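Local coordinates for haloacid dehalogenase-like hydrolase (Bacteroides thetaiotaomicron, PDB 2RBK), which is probably a magnesium-dependent phosphatase of the HAD superfamily, binding a vanadate phosphoryl analogue beside magnesium in its active site, at residues 147-159 with 171-183. Sequence-based numbering, arbitrary orientation.
Sequences VIQMTPFITEEEE and IGRWYPAFADVTA. With VN4 (oxido(dioxo)vanadium), chain C.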
# COMPACT_ATOMS: atom_id res chain seq x y z
N VAL A 147 10.10 -13.23 6.41
CA VAL A 147 9.56 -12.36 5.39
C VAL A 147 8.22 -11.77 5.84
O VAL A 147 7.30 -12.52 6.22
CB VAL A 147 9.45 -13.10 4.06
CG1 VAL A 147 8.83 -12.24 2.98
CG2 VAL A 147 10.82 -13.60 3.62
N ILE A 148 8.10 -10.47 5.76
CA ILE A 148 6.87 -9.74 6.07
C ILE A 148 6.00 -9.59 4.86
O ILE A 148 4.74 -9.72 4.93
CB ILE A 148 7.19 -8.37 6.66
CG1 ILE A 148 8.11 -8.54 7.89
CG2 ILE A 148 5.93 -7.62 6.98
CD1 ILE A 148 8.39 -7.29 8.65
N GLN A 149 6.56 -9.39 3.67
CA GLN A 149 5.81 -9.27 2.44
C GLN A 149 6.65 -9.84 1.29
O GLN A 149 7.85 -9.64 1.23
CB GLN A 149 5.44 -7.80 2.12
CG GLN A 149 4.62 -7.65 0.84
CD GLN A 149 4.05 -6.25 0.75
OE1 GLN A 149 2.95 -6.02 1.30
NE2 GLN A 149 4.74 -5.30 0.15
N MET A 150 5.97 -10.56 0.38
CA MET A 150 6.58 -10.96 -0.88
C MET A 150 5.84 -10.32 -2.01
O MET A 150 4.61 -10.22 -1.96
CB MET A 150 6.50 -12.46 -1.08
CG MET A 150 7.05 -13.32 -0.10
SD MET A 150 6.76 -15.05 -0.30
CE MET A 150 5.11 -15.51 -0.08
N THR A 151 6.55 -9.94 -3.05
CA THR A 151 5.95 -9.30 -4.23
C THR A 151 6.37 -10.06 -5.48
O THR A 151 7.41 -9.70 -6.10
CB THR A 151 6.32 -7.82 -4.22
OG1 THR A 151 5.80 -7.25 -3.01
CG2 THR A 151 5.69 -7.14 -5.41
N PRO A 152 5.65 -11.10 -5.82
CA PRO A 152 5.92 -11.84 -7.05
C PRO A 152 5.37 -11.12 -8.27
O PRO A 152 4.29 -10.55 -8.27
CB PRO A 152 5.15 -13.18 -6.83
CG PRO A 152 4.01 -12.76 -5.96
CD PRO A 152 4.59 -11.77 -5.00
N PHE A 153 6.16 -11.18 -9.38
CA PHE A 153 5.77 -10.56 -10.63
C PHE A 153 5.03 -11.63 -11.43
O PHE A 153 5.53 -12.24 -12.39
CB PHE A 153 7.01 -10.02 -11.36
CG PHE A 153 7.47 -8.73 -10.76
CD1 PHE A 153 8.07 -8.78 -9.50
CD2 PHE A 153 7.32 -7.46 -11.30
CE1 PHE A 153 8.50 -7.63 -8.89
CE2 PHE A 153 7.75 -6.29 -10.70
CZ PHE A 153 8.32 -6.38 -9.43
N ILE A 154 3.79 -11.94 -10.98
CA ILE A 154 2.93 -13.00 -11.56
C ILE A 154 1.66 -12.39 -12.10
O ILE A 154 1.14 -11.43 -11.55
CB ILE A 154 2.61 -14.07 -10.49
CG1 ILE A 154 1.99 -13.52 -9.21
CG2 ILE A 154 3.90 -14.87 -10.26
CD1 ILE A 154 1.57 -14.60 -8.24
N THR A 155 1.17 -13.01 -13.19
CA THR A 155 -0.13 -12.66 -13.73
C THR A 155 -1.24 -13.19 -12.83
O THR A 155 -0.98 -14.02 -11.97
CB THR A 155 -0.33 -13.26 -15.14
OG1 THR A 155 -0.32 -14.71 -14.99
CG2 THR A 155 0.71 -12.91 -16.17
N GLU A 156 -2.51 -12.81 -13.13
CA GLU A 156 -3.69 -13.38 -12.41
C GLU A 156 -3.76 -14.88 -12.64
O GLU A 156 -4.08 -15.63 -11.71
CB GLU A 156 -4.90 -12.59 -12.84
CG GLU A 156 -4.90 -11.13 -12.40
CD GLU A 156 -6.30 -10.56 -12.58
OE1 GLU A 156 -7.24 -11.08 -11.95
OE2 GLU A 156 -6.45 -9.59 -13.32
N GLU A 157 -3.47 -15.35 -13.89
CA GLU A 157 -3.48 -16.79 -14.17
C GLU A 157 -2.44 -17.48 -13.29
O GLU A 157 -2.69 -18.51 -12.68
CB GLU A 157 -3.23 -17.00 -15.67
CG GLU A 157 -2.90 -18.36 -16.20
CD GLU A 157 -2.90 -18.26 -17.71
OE1 GLU A 157 -3.75 -18.81 -18.39
OE2 GLU A 157 -1.98 -17.57 -18.23
N GLU A 158 -1.22 -16.94 -13.22
CA GLU A 158 -0.20 -17.58 -12.35
C GLU A 158 -0.54 -17.50 -10.91
O GLU A 158 -0.26 -18.41 -10.15
CB GLU A 158 1.15 -16.94 -12.65
CG GLU A 158 1.69 -17.31 -14.02
CD GLU A 158 2.84 -16.43 -14.49
OE1 GLU A 158 2.99 -15.26 -14.02
OE2 GLU A 158 3.60 -16.92 -15.40
N GLU A 159 -1.15 -16.41 -10.48
CA GLU A 159 -1.64 -16.30 -9.11
C GLU A 159 -2.56 -17.47 -8.82
O GLU A 159 -2.41 -18.06 -7.79
CB GLU A 159 -2.31 -14.95 -8.91
CG GLU A 159 -3.08 -14.74 -7.62
CD GLU A 159 -3.78 -13.40 -7.58
OE1 GLU A 159 -3.40 -12.45 -8.31
OE2 GLU A 159 -4.74 -13.23 -6.79
N ILE A 171 -3.48 -11.68 -0.72
CA ILE A 171 -2.88 -11.29 -1.95
C ILE A 171 -3.60 -10.08 -2.47
O ILE A 171 -4.84 -10.13 -2.60
CB ILE A 171 -2.89 -12.41 -3.02
CG1 ILE A 171 -2.43 -13.76 -2.50
CG2 ILE A 171 -2.05 -11.87 -4.17
CD1 ILE A 171 -3.05 -14.87 -3.32
N GLY A 172 -2.87 -8.98 -2.73
CA GLY A 172 -3.49 -7.79 -3.27
C GLY A 172 -2.72 -7.18 -4.41
O GLY A 172 -1.50 -7.36 -4.44
N ARG A 173 -3.33 -6.41 -5.26
CA ARG A 173 -2.55 -5.62 -6.27
C ARG A 173 -2.89 -4.11 -6.25
O ARG A 173 -4.02 -3.67 -6.11
CB ARG A 173 -2.77 -6.06 -7.69
CG ARG A 173 -2.64 -7.49 -8.04
CD ARG A 173 -2.74 -7.96 -9.50
NE ARG A 173 -2.52 -9.42 -9.47
CZ ARG A 173 -1.55 -10.02 -10.05
NH1 ARG A 173 -0.71 -9.34 -10.82
NH2 ARG A 173 -1.37 -11.34 -9.94
N TRP A 174 -1.82 -3.27 -6.41
CA TRP A 174 -1.88 -1.88 -6.69
C TRP A 174 -1.39 -1.42 -8.05
O TRP A 174 -1.51 -0.32 -8.44
CB TRP A 174 -1.18 -1.06 -5.60
CG TRP A 174 0.24 -1.37 -5.25
CD1 TRP A 174 0.69 -2.35 -4.36
CD2 TRP A 174 1.43 -0.72 -5.72
NE1 TRP A 174 2.02 -2.34 -4.27
CE2 TRP A 174 2.52 -1.35 -5.06
CE3 TRP A 174 1.69 0.33 -6.59
CZ2 TRP A 174 3.86 -0.99 -5.24
CZ3 TRP A 174 3.00 0.71 -6.78
CH2 TRP A 174 4.03 0.06 -6.13
N TYR A 175 -0.84 -2.40 -8.76
CA TYR A 175 -0.33 -2.18 -10.09
C TYR A 175 -0.49 -3.49 -10.89
O TYR A 175 -0.30 -4.53 -10.20
CB TYR A 175 1.14 -1.71 -10.08
CG TYR A 175 1.65 -1.19 -11.38
CD1 TYR A 175 1.37 0.13 -11.75
CD2 TYR A 175 2.39 -1.97 -12.25
CE1 TYR A 175 1.83 0.65 -12.95
CE2 TYR A 175 2.85 -1.48 -13.44
CZ TYR A 175 2.57 -0.16 -13.77
OH TYR A 175 3.03 0.30 -14.98
N PRO A 176 -0.82 -3.52 -12.15
CA PRO A 176 -1.13 -4.86 -12.74
C PRO A 176 0.03 -5.84 -12.88
O PRO A 176 -0.04 -7.09 -13.05
CB PRO A 176 -1.74 -4.43 -14.10
CG PRO A 176 -2.05 -2.99 -13.96
CD PRO A 176 -1.02 -2.35 -13.04
N ALA A 177 1.31 -5.42 -12.89
CA ALA A 177 2.25 -6.50 -13.22
C ALA A 177 2.72 -7.43 -12.12
O ALA A 177 3.52 -8.38 -12.30
CB ALA A 177 3.49 -5.79 -13.79
N PHE A 178 2.23 -7.21 -10.91
CA PHE A 178 2.72 -7.93 -9.73
C PHE A 178 1.69 -7.87 -8.64
O PHE A 178 0.75 -7.09 -8.74
CB PHE A 178 4.00 -7.27 -9.28
CG PHE A 178 3.92 -5.79 -8.87
CD1 PHE A 178 3.64 -5.46 -7.56
CD2 PHE A 178 4.14 -4.74 -9.78
CE1 PHE A 178 3.58 -4.12 -7.17
CE2 PHE A 178 4.09 -3.40 -9.41
CZ PHE A 178 3.81 -3.11 -8.08
N ALA A 179 1.89 -8.66 -7.60
CA ALA A 179 0.99 -8.69 -6.46
C ALA A 179 1.82 -8.64 -5.18
O ALA A 179 2.97 -9.07 -5.19
CB ALA A 179 0.12 -9.95 -6.49
N ASP A 180 1.20 -8.22 -4.08
CA ASP A 180 1.79 -8.26 -2.76
C ASP A 180 1.12 -9.35 -1.94
O ASP A 180 -0.11 -9.41 -1.88
CB ASP A 180 1.59 -6.93 -2.03
CG ASP A 180 2.34 -5.75 -2.61
OD1 ASP A 180 3.45 -5.91 -3.15
OD2 ASP A 180 1.75 -4.62 -2.45
N VAL A 181 1.92 -10.16 -1.29
CA VAL A 181 1.50 -11.30 -0.50
C VAL A 181 1.93 -11.04 0.94
O VAL A 181 3.10 -10.78 1.21
CB VAL A 181 2.11 -12.57 -1.04
CG1 VAL A 181 1.60 -13.78 -0.24
CG2 VAL A 181 1.77 -12.77 -2.50
N THR A 182 0.96 -11.14 1.88
CA THR A 182 1.16 -10.94 3.30
C THR A 182 0.43 -12.03 4.05
O THR A 182 -0.35 -12.80 3.50
CB THR A 182 0.66 -9.54 3.71
OG1 THR A 182 -0.69 -9.41 3.24
CG2 THR A 182 1.56 -8.42 3.20
N ALA A 183 0.69 -12.10 5.37
CA ALA A 183 0.09 -13.15 6.18
C ALA A 183 -1.41 -12.95 6.37
O ALA A 183 -1.99 -11.89 6.11
CB ALA A 183 0.81 -13.19 7.53
V VN4 C . -0.39 2.03 -2.83
O1 VN4 C . 0.60 3.18 -2.17
O2 VN4 C . -0.98 2.19 -4.48
O3 VN4 C . -0.46 0.27 -2.28
O HOH W 1 2.90 -10.78 6.65
O HOH W 2 -5.45 -10.88 -5.73
O HOH W 3 -5.04 -10.16 -9.05
O HOH W 4 1.51 1.30 -3.44
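Q149 lays its side-chain amide against the carboxylate of D180, the two planes only 6° apart, while its NE2 bonds to the backbone of G44 and its OE1 to N69. At M150 the strands pair antiparallel with V181: M150 N donates to V181 O, and V181 N returns a bond to M150 O at 2.8 Å. T151 runs alongside D180 and gives its hydroxyl proton to D180 OD1, OG1 to OD1 2.7 Å; the other oxygen, OD2, accepts from N69 ND2, the amide that also serves Q149, and takes a weak bond from W174 NE1. P152 O then accepts from A179 N at 3.1 Å. The F153 ring receives F178 CB over one face, 4.0 Å from its centroid. Further on, I154 O lies almost in the guanidinium plane of R173; NH1 (2.9 Å) approaches nearly in line with the C=O, NH2 (3.0 Å) from above the carbonyl plane. E159 OE1 meets the same NH2 through its anti lone pair, a 2.8 Å salt bridge. With an alanine in place of R173, I154 O would probably lose both donors and E159 its charged mate. F178 also packs on the indole face turned from vanadate, consistent with strand pairing and the Q149-D180 stack backing W174, whose weak bond to D180 probably helps orient the indole, while R173 ties 171-183 to I154 and the following helix.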